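Local coordinates for protein nucleoporin nup120 (Schizosaccharomyces pombe, PDB 4GQ2) that serves as a structural component of the nuclear pore complex, whose nucleoporins can also act as docking partners for transiently associated nuclear transport factors, at residues 190-198 against 206-214; 128-136 against 171-182. All coordinates share one frame; numbering follows the deposited sequence.

Interaction 1: residues 190-198 against 206-214; sequences NGGLTKIIL and YEQHIDDSS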
loop_
_atom_site.group_PDB
_atom_site.type_symbol
_atom_site.label_atom_id
_atom_site.label_comp_id
_atom_site.label_asym_id
_atom_site.label_seq_id
_atom_site.Cartn_x
_atom_site.Cartn_y
_atom_site.Cartn_z
ATOM N N ASN A 190 -3.284 51.321 3.313
ATOM C CA ASN A 190 -3.017 52.679 2.827
ATOM C C ASN A 190 -2.068 53.467 3.737
ATOM O O ASN A 190 -1.824 54.652 3.515
ATOM C CB ASN A 190 -4.328 53.448 2.591
ATOM C CG ASN A 190 -5.238 52.764 1.578
ATOM O OD1 ASN A 190 -5.784 51.694 1.839
ATOM N ND2 ASN A 190 -5.413 53.387 0.423
ATOM N N GLY A 191 -1.535 52.800 4.755
ATOM C CA GLY A 191 -0.607 53.417 5.698
ATOM C C GLY A 191 -1.121 53.399 7.125
ATOM O O GLY A 191 -2.333 53.436 7.359
ATOM N N GLY A 192 -0.195 53.350 8.082
ATOM C CA GLY A 192 -0.557 53.331 9.496
ATOM C C GLY A 192 -0.354 51.998 10.198
ATOM O O GLY A 192 -0.177 50.958 9.558
ATOM N N LEU A 193 -0.395 52.037 11.526
ATOM C CA LEU A 193 -0.086 50.879 12.359
ATOM C C LEU A 193 -0.743 50.999 13.733
ATOM O O LEU A 193 -0.558 51.993 14.435
ATOM C CB LEU A 193 1.435 50.729 12.510
ATOM C CG LEU A 193 1.998 49.557 13.322
ATOM C CD1 LEU A 193 2.022 48.273 12.503
ATOM C CD2 LEU A 193 3.393 49.893 13.824
ATOM N N THR A 194 -1.496 49.972 14.111
ATOM C CA THR A 194 -2.171 49.937 15.405
ATOM C C THR A 194 -1.635 48.817 16.296
ATOM O O THR A 194 -1.159 47.789 15.805
ATOM C CB THR A 194 -3.704 49.788 15.245
ATOM O OG1 THR A 194 -4.329 49.839 16.532
ATOM C CG2 THR A 194 -4.071 48.466 14.580
ATOM N N LYS A 195 -1.701 49.027 17.606
ATOM C CA LYS A 195 -1.468 47.947 18.553
ATOM C C LYS A 195 -2.776 47.656 19.273
ATOM O O LYS A 195 -3.265 48.477 20.051
ATOM C CB LYS A 195 -0.354 48.289 19.551
ATOM C CG LYS A 195 0.028 47.121 20.452
ATOM C CD LYS A 195 0.915 47.541 21.615
ATOM C CE LYS A 195 2.383 47.579 21.221
ATOM N NZ LYS A 195 3.236 48.064 22.341
ATOM N N ILE A 196 -3.350 46.494 18.983
ATOM C CA ILE A 196 -4.554 46.041 19.659
ATOM C C ILE A 196 -4.162 45.275 20.922
ATOM O O ILE A 196 -3.442 44.282 20.842
ATOM C CB ILE A 196 -5.428 45.174 18.726
ATOM C CG1 ILE A 196 -5.808 45.975 17.472
ATOM C CG2 ILE A 196 -6.670 44.671 19.458
ATOM C CD1 ILE A 196 -6.315 45.140 16.317
ATOM N N ILE A 197 -4.622 45.759 22.081
ATOM C CA ILE A 197 -4.335 45.119 23.368
ATOM C C ILE A 197 -5.624 44.595 23.985
ATOM O O ILE A 197 -6.570 45.354 24.213
ATOM C CB ILE A 197 -3.630 46.065 24.376
ATOM C CG1 ILE A 197 -2.338 46.646 23.793
ATOM C CG2 ILE A 197 -3.319 45.341 25.684
ATOM C CD1 ILE A 197 -2.488 48.056 23.267
ATOM N N LEU A 198 -5.642 43.295 24.263
ATOM C CA LEU A 198 -6.845 42.621 24.732
ATOM C C LEU A 198 -6.746 42.252 26.201
ATOM O O LEU A 198 -5.660 41.984 26.722
ATOM C CB LEU A 198 -7.104 41.350 23.918
ATOM C CG LEU A 198 -6.862 41.370 22.409
ATOM C CD1 LEU A 198 -6.515 39.973 21.931
ATOM C CD2 LEU A 198 -8.054 41.925 21.649
ATOM N N TYR A 206 -8.560 47.620 23.984
ATOM C CA TYR A 206 -8.269 48.974 23.522
ATOM C C TYR A 206 -7.111 48.979 22.520
ATOM O O TYR A 206 -6.391 47.982 22.383
ATOM C CB TYR A 206 -7.985 49.904 24.707
ATOM C CG TYR A 206 -6.659 49.666 25.395
ATOM C CD1 TYR A 206 -6.528 48.688 26.378
ATOM C CD2 TYR A 206 -5.539 50.431 25.073
ATOM C CE1 TYR A 206 -5.317 48.473 27.017
ATOM C CE2 TYR A 206 -4.325 50.223 25.709
ATOM C CZ TYR A 206 -4.221 49.245 26.680
ATOM O OH TYR A 206 -3.018 49.035 27.315
ATOM N N GLU A 207 -6.936 50.102 21.826
ATOM C CA GLU A 207 -5.872 50.240 20.828
ATOM C C GLU A 207 -4.810 51.249 21.255
ATOM O O GLU A 207 -5.004 52.006 22.208
ATOM C CB GLU A 207 -6.443 50.643 19.462
ATOM C CG GLU A 207 -7.733 49.933 19.073
ATOM C CD GLU A 207 -7.992 49.962 17.580
ATOM O OE1 GLU A 207 -9.146 50.237 17.179
ATOM O OE2 GLU A 207 -7.040 49.706 16.810
ATOM N N GLN A 208 -3.680 51.234 20.555
ATOM C CA GLN A 208 -2.676 52.287 20.668
ATOM C C GLN A 208 -2.254 52.727 19.269
ATOM O O GLN A 208 -1.782 51.916 18.465
ATOM C CB GLN A 208 -1.462 51.829 21.485
ATOM C CG GLN A 208 -1.710 51.751 22.985
ATOM C CD GLN A 208 -0.486 51.321 23.778
ATOM O OE1 GLN A 208 0.391 50.618 23.274
ATOM N NE2 GLN A 208 -0.428 51.739 25.034
ATOM N N HIS A 209 -2.458 54.012 18.986
ATOM C CA HIS A 209 -2.066 54.626 17.722
ATOM C C HIS A 209 -0.571 54.768 17.720
ATOM O O HIS A 209 -0.002 55.397 18.617
ATOM C CB HIS A 209 -2.728 55.997 17.595
ATOM C CG HIS A 209 -3.066 56.393 16.177
ATOM N ND1 HIS A 209 -4.329 56.371 15.700
ATOM C CD2 HIS A 209 -2.259 56.838 15.130
ATOM C CE1 HIS A 209 -4.330 56.776 14.415
ATOM N NE2 HIS A 209 -3.062 57.063 14.068
ATOM N N ILE A 210 0.088 54.164 16.735
ATOM C CA ILE A 210 1.544 54.256 16.622
ATOM C C ILE A 210 1.912 55.240 15.512
ATOM O O ILE A 210 1.434 55.126 14.381
ATOM C CB ILE A 210 2.201 52.872 16.415
ATOM C CG1 ILE A 210 2.042 52.018 17.680
ATOM C CG2 ILE A 210 3.678 53.017 16.059
ATOM C CD1 ILE A 210 2.413 50.559 17.503
ATOM N N ASP A 211 2.769 56.199 15.856
ATOM C CA ASP A 211 3.009 57.382 15.029
ATOM C C ASP A 211 4.183 57.272 14.057
ATOM O O ASP A 211 4.489 58.237 13.352
ATOM C CB ASP A 211 3.178 58.613 15.931
ATOM C CG ASP A 211 1.904 58.961 16.686
ATOM O OD1 ASP A 211 0.863 59.164 16.026
ATOM O OD2 ASP A 211 1.943 59.033 17.936
ATOM N N ASP A 212 4.821 56.101 14.012
ATOM C CA ASP A 212 6.006 55.869 13.170
ATOM C C ASP A 212 7.030 56.998 13.322
ATOM O O ASP A 212 7.482 57.582 12.331
ATOM C CB ASP A 212 5.614 55.682 11.692
ATOM C CG ASP A 212 5.065 54.293 11.391
ATOM O OD1 ASP A 212 5.107 53.414 12.277
ATOM O OD2 ASP A 212 4.596 54.079 10.253
ATOM N N SER A 213 7.391 57.289 14.571
ATOM C CA SER A 213 8.191 58.468 14.917
ATOM C C SER A 213 9.682 58.345 14.574
ATOM O O SER A 213 10.547 58.371 15.459
ATOM C CB SER A 213 7.995 58.827 16.397
ATOM O OG SER A 213 8.325 57.734 17.238
ATOM N N SER A 214 9.967 58.220 13.279
ATOM C CA SER A 214 11.337 58.172 12.775
ATOM C C SER A 214 11.880 59.591 12.586
ATOM O O SER A 214 11.869 60.133 11.475
ATOM C CB SER A 214 11.396 57.374 11.468
ATOM O OG SER A 214 10.486 57.886 10.510
#
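Strands 193-198 and 206-210 pair as an antiparallel hairpin, the outer half of a four-stranded blade in the beta-propeller domain, with 206-210 on a strand at the rim of its sheet. This is a worked example of how one pairing dresses two different surfaces. The backbone supplies the frame: K195 and Q208 bond to each other, with K195 N at 3.0 Å from Q208 O, and I197 and Y206 do the same, so the closer-lying I196 and E207 fall between them as a non-hydrogen-bonded pair. Side chains then alternate. On the face of T194, I196 and E207, the hydroxyl OG1 of T194 donates to E207 OE2 over 2.7 Å, meeting the carboxylate oxygen on its anti side and only 17° out of the group's plane. The same oxygen is also bonded to S167 OG, so two hydroxyls bond it, one from this hairpin and one from the loop that holds S167. The opposite face, bearing L193, K195, I197 and I210, turns to the next blade: L193 CD2 lies 3.9 Å from I210 CG2, and both residues rest on L262 of strand 258-263. K195 and Q208 run side by side in the same direction, CD of the lysine 3.5 Å from OE1 of the glutamine, and their polar ends share N267, whose OD1 takes K195 NZ and whose ND2 serves Q208 OE1. At the far end of the pairing, Y206 has its CG wedged between backbone N and carbonyl carbon (chi1 72°), which lays the ring across its cross-strand partner I197, and I197 CB sits over one ring face in a CH-pi contact, 4.2 Å from the ring centroid.

Interaction 2: residues 128-136 against 171-182; sequences IIYAITHAR and QKPDLMAAISTS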
loop_
_atom_site.group_PDB
_atom_site.type_symbol
_atom_site.label_atom_id
_atom_site.label_comp_id
_atom_site.label_asym_id
_atom_site.label_seq_id
_atom_site.Cartn_x
_atom_site.Cartn_y
_atom_site.Cartn_z
ATOM N N ILE A 128 -2.524 30.254 21.064
ATOM C CA ILE A 128 -3.495 31.264 20.658
ATOM C C ILE A 128 -3.407 31.519 19.153
ATOM O O ILE A 128 -2.311 31.567 18.592
ATOM C CB ILE A 128 -3.260 32.576 21.457
ATOM C CG1 ILE A 128 -4.069 32.568 22.757
ATOM C CG2 ILE A 128 -3.606 33.816 20.649
ATOM C CD1 ILE A 128 -3.418 31.820 23.903
ATOM N N ILE A 129 -4.560 31.659 18.500
ATOM C CA ILE A 129 -4.593 32.144 17.121
ATOM C C ILE A 129 -5.345 33.474 17.005
ATOM O O ILE A 129 -6.494 33.591 17.443
ATOM C CB ILE A 129 -5.242 31.139 16.150
ATOM C CG1 ILE A 129 -4.610 29.760 16.293
ATOM C CG2 ILE A 129 -5.116 31.630 14.706
ATOM C CD1 ILE A 129 -5.477 28.655 15.735
ATOM N N TYR A 130 -4.676 34.464 16.417
ATOM C CA TYR A 130 -5.316 35.690 15.958
ATOM C C TYR A 130 -5.679 35.522 14.488
ATOM O O TYR A 130 -4.825 35.165 13.673
ATOM C CB TYR A 130 -4.364 36.879 16.078
ATOM C CG TYR A 130 -3.874 37.199 17.469
ATOM C CD1 TYR A 130 -4.631 37.991 18.336
ATOM C CD2 TYR A 130 -2.635 36.737 17.909
ATOM C CE1 TYR A 130 -4.174 38.294 19.612
ATOM C CE2 TYR A 130 -2.170 37.031 19.183
ATOM C CZ TYR A 130 -2.939 37.809 20.028
ATOM O OH TYR A 130 -2.470 38.104 21.287
ATOM N N ALA A 131 -6.939 35.793 14.151
ATOM C CA ALA A 131 -7.411 35.731 12.771
ATOM C C ALA A 131 -8.283 36.929 12.417
ATOM O O ALA A 131 -9.161 37.321 13.190
ATOM C CB ALA A 131 -8.168 34.436 12.526
ATOM N N ILE A 132 -8.024 37.507 11.246
ATOM C CA ILE A 132 -8.805 38.628 10.730
ATOM C C ILE A 132 -9.410 38.237 9.391
ATOM O O ILE A 132 -8.719 37.730 8.494
ATOM C CB ILE A 132 -7.954 39.916 10.579
ATOM C CG1 ILE A 132 -7.488 40.418 11.953
ATOM C CG2 ILE A 132 -8.746 41.004 9.866
ATOM C CD1 ILE A 132 -6.291 41.349 11.922
ATOM N N THR A 133 -10.707 38.472 9.266
ATOM C CA THR A 133 -11.433 38.105 8.070
ATOM C C THR A 133 -11.579 39.318 7.150
ATOM O O THR A 133 -11.241 40.435 7.538
ATOM C CB THR A 133 -12.805 37.508 8.432
ATOM O OG1 THR A 133 -13.571 38.470 9.164
ATOM C CG2 THR A 133 -12.621 36.265 9.292
ATOM N N HIS A 134 -12.065 39.089 5.932
ATOM C CA HIS A 134 -12.292 40.158 4.962
ATOM C C HIS A 134 -13.338 41.133 5.459
ATOM O O HIS A 134 -13.378 42.287 5.022
ATOM C CB HIS A 134 -12.672 39.577 3.593
ATOM C CG HIS A 134 -12.895 40.626 2.522
ATOM N ND1 HIS A 134 -14.123 41.076 2.191
ATOM C CD2 HIS A 134 -11.994 41.327 1.722
ATOM C CE1 HIS A 134 -14.015 42.007 1.224
ATOM N NE2 HIS A 134 -12.713 42.159 0.937
ATOM N N ALA A 135 -14.180 40.677 6.386
ATOM C CA ALA A 135 -15.209 41.519 6.995
ATOM C C ALA A 135 -14.642 42.374 8.117
ATOM O O ALA A 135 -15.337 43.240 8.653
ATOM C CB ALA A 135 -16.352 40.675 7.514
ATOM N N ARG A 136 -13.382 42.112 8.462
ATOM C CA ARG A 136 -12.600 42.920 9.409
ATOM C C ARG A 136 -12.923 42.683 10.874
ATOM O O ARG A 136 -12.707 43.568 11.704
ATOM C CB ARG A 136 -12.658 44.417 9.080
ATOM C CG ARG A 136 -11.896 44.797 7.828
ATOM C CD ARG A 136 -12.020 46.279 7.556
ATOM N NE ARG A 136 -11.826 46.581 6.142
ATOM C CZ ARG A 136 -11.737 47.809 5.640
ATOM N NH1 ARG A 136 -11.812 48.867 6.439
ATOM N NH2 ARG A 136 -11.566 47.974 4.334
ATOM N N GLN A 171 -9.913 51.960 8.015
ATOM C CA GLN A 171 -8.631 51.535 7.477
ATOM C C GLN A 171 -8.653 50.027 7.213
ATOM O O GLN A 171 -9.296 49.272 7.945
ATOM C CB GLN A 171 -7.512 51.922 8.454
ATOM C CG GLN A 171 -7.384 53.427 8.703
ATOM C CD GLN A 171 -6.496 53.774 9.895
ATOM O OE1 GLN A 171 -6.764 53.367 11.027
ATOM N NE2 GLN A 171 -5.442 54.548 9.645
ATOM N N LYS A 172 -7.967 49.592 6.157
ATOM C CA LYS A 172 -7.959 48.175 5.779
ATOM C C LYS A 172 -6.746 47.432 6.352
ATOM O O LYS A 172 -5.611 47.728 5.970
ATOM C CB LYS A 172 -8.018 48.015 4.254
ATOM C CG LYS A 172 -8.352 46.605 3.795
ATOM C CD LYS A 172 -8.517 46.529 2.287
ATOM C CE LYS A 172 -8.883 45.120 1.852
ATOM N NZ LYS A 172 -9.219 45.080 0.404
ATOM N N PRO A 173 -6.987 46.461 7.264
ATOM C CA PRO A 173 -5.901 45.692 7.877
ATOM C C PRO A 173 -5.169 44.882 6.816
ATOM O O PRO A 173 -5.804 44.320 5.920
ATOM C CB PRO A 173 -6.631 44.766 8.862
ATOM C CG PRO A 173 -7.964 45.401 9.083
ATOM C CD PRO A 173 -8.302 46.009 7.751
ATOM N N ASP A 174 -3.844 44.847 6.913
ATOM C CA ASP A 174 -3.017 44.295 5.854
ATOM C C ASP A 174 -2.023 43.240 6.357
ATOM O O ASP A 174 -1.987 42.123 5.848
ATOM C CB ASP A 174 -2.283 45.428 5.132
ATOM C CG ASP A 174 -1.711 44.995 3.798
ATOM O OD1 ASP A 174 -2.465 44.438 2.964
ATOM O OD2 ASP A 174 -0.506 45.228 3.581
ATOM N N LEU A 175 -1.217 43.600 7.348
ATOM C CA LEU A 175 -0.252 42.665 7.912
ATOM C C LEU A 175 -0.392 42.601 9.426
ATOM O O LEU A 175 -0.803 43.579 10.057
ATOM C CB LEU A 175 1.179 43.046 7.516
ATOM C CG LEU A 175 1.559 43.023 6.027
ATOM C CD1 LEU A 175 2.863 43.772 5.793
ATOM C CD2 LEU A 175 1.659 41.600 5.493
ATOM N N MET A 176 -0.069 41.439 9.993
ATOM C CA MET A 176 -0.132 41.227 11.437
ATOM C C MET A 176 1.206 40.757 11.985
ATOM O O MET A 176 2.004 40.144 11.272
ATOM C CB MET A 176 -1.175 40.171 11.802
ATOM C CG MET A 176 -2.543 40.329 11.157
ATOM S SD MET A 176 -3.510 38.810 11.317
ATOM C CE MET A 176 -3.935 38.807 13.058
ATOM N N ALA A 177 1.435 41.044 13.262
ATOM C CA ALA A 177 2.519 40.423 14.015
ATOM C C ALA A 177 2.117 40.334 15.480
ATOM O O ALA A 177 2.052 41.349 16.180
ATOM C CB ALA A 177 3.827 41.194 13.849
ATOM N N ALA A 178 1.818 39.116 15.920
ATOM C CA ALA A 178 1.544 38.828 17.321
ATOM C C ALA A 178 2.716 39.291 18.181
ATOM O O ALA A 178 3.874 39.006 17.876
ATOM C CB ALA A 178 1.309 37.335 17.510
ATOM N N ILE A 179 2.411 40.022 19.246
ATOM C CA ILE A 179 3.442 40.496 20.170
ATOM C C ILE A 179 3.494 39.564 21.377
ATOM O O ILE A 179 4.560 39.322 21.946
ATOM C CB ILE A 179 3.170 41.957 20.611
ATOM C CG1 ILE A 179 3.247 42.916 19.412
ATOM C CG2 ILE A 179 4.103 42.393 21.737
ATOM C CD1 ILE A 179 4.463 42.738 18.523
ATOM N N SER A 180 2.325 39.034 21.734
ATOM C CA SER A 180 2.142 38.199 22.909
ATOM C C SER A 180 0.767 37.541 22.848
ATOM O O SER A 180 0.047 37.666 21.851
ATOM C CB SER A 180 2.236 39.052 24.178
ATOM O OG SER A 180 1.132 39.941 24.266
ATOM N N THR A 181 0.399 36.864 23.931
ATOM C CA THR A 181 -0.910 36.225 24.043
ATOM C C THR A 181 -2.044 37.220 24.258
ATOM O O THR A 181 -3.206 36.830 24.321
ATOM C CB THR A 181 -0.943 35.162 25.163
ATOM O OG1 THR A 181 -0.167 35.608 26.284
ATOM C CG2 THR A 181 -0.387 33.844 24.653
ATOM N N SER A 182 -1.716 38.503 24.360
ATOM C CA SER A 182 -2.741 39.524 24.555
ATOM C C SER A 182 -2.521 40.757 23.683
ATOM O O SER A 182 -3.393 41.626 23.597
ATOM C CB SER A 182 -2.827 39.918 26.031
ATOM O OG SER A 182 -1.627 40.540 26.461
#
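Y130, M176 and I132 interlock at the dense centre of this contact, where apolar side chains fill the gap between two strands that are not paired with each other. The methionine chain bends at its last torsion (chi3 72°), and this turn carries CE in between its partners, 3.6 Å from Y130 CB and equally near I132 CD1. Beside it A178 CB touches the tyrosine ring at CE2, and the side chains of I128 and T181 cross at about a right angle, CD1 against CG2. The phenol reaches past this apolar layer to donate OH to S180 O over 2.6 Å; the carbonyl oxygen lies in the ring plane at its edge, while the hydroxyl is tilted 26° from the carbonyl plane. That acceptor belongs to an ST turn in which S180 OG receives S182 N and is also bonded to E183. Such filling is how neighbouring blades of a beta-propeller adhere: strand 126-133 is the second of four strands in one blade, strand 173-178 the first of the next, and their axes run nearly antiparallel 9.0 Å apart, a spacing for side chains and not for backbone bonds. Toward solvent the packing thins. R136, closing the type I turn from T133, stretches across the entry to strand 173-178, its CD 3.7 Å from P173 CD and K172 CA centred over one face of its guanidinium. NH1 is bonded to F168 O, whereas its approach to Q171 O is poorly angled. A serine here would probably leave F168 O without that donor and strip the cover from P173 and the K172 backbone. The extended K172 crosses R136 at about a right angle, CG 3.5 Å from NH2.

Interactions 1 and 2 meet in one blade: residues 171-182 supply its first strand, residues 190-198 and 206-214 its third and fourth. Interaction 1 builds the sheet from within, by backbone bonds, and reaches the outermost strand, which is in part exposed, where charged and amide groups gain partners from adjoining parts of the chain. Interaction 2 instead holds that blade against the preceding one, mostly through apolar side chains, those of strand 126-133 buried, with its most exposed residues, H134 and K172, near the R136 end. The two touch at L198, whose N probably bonds to S182 O at 2.9 Å while its CD1 packs on Y130 CE1. F168 faces both as well, through I196 in one and P173 in the other.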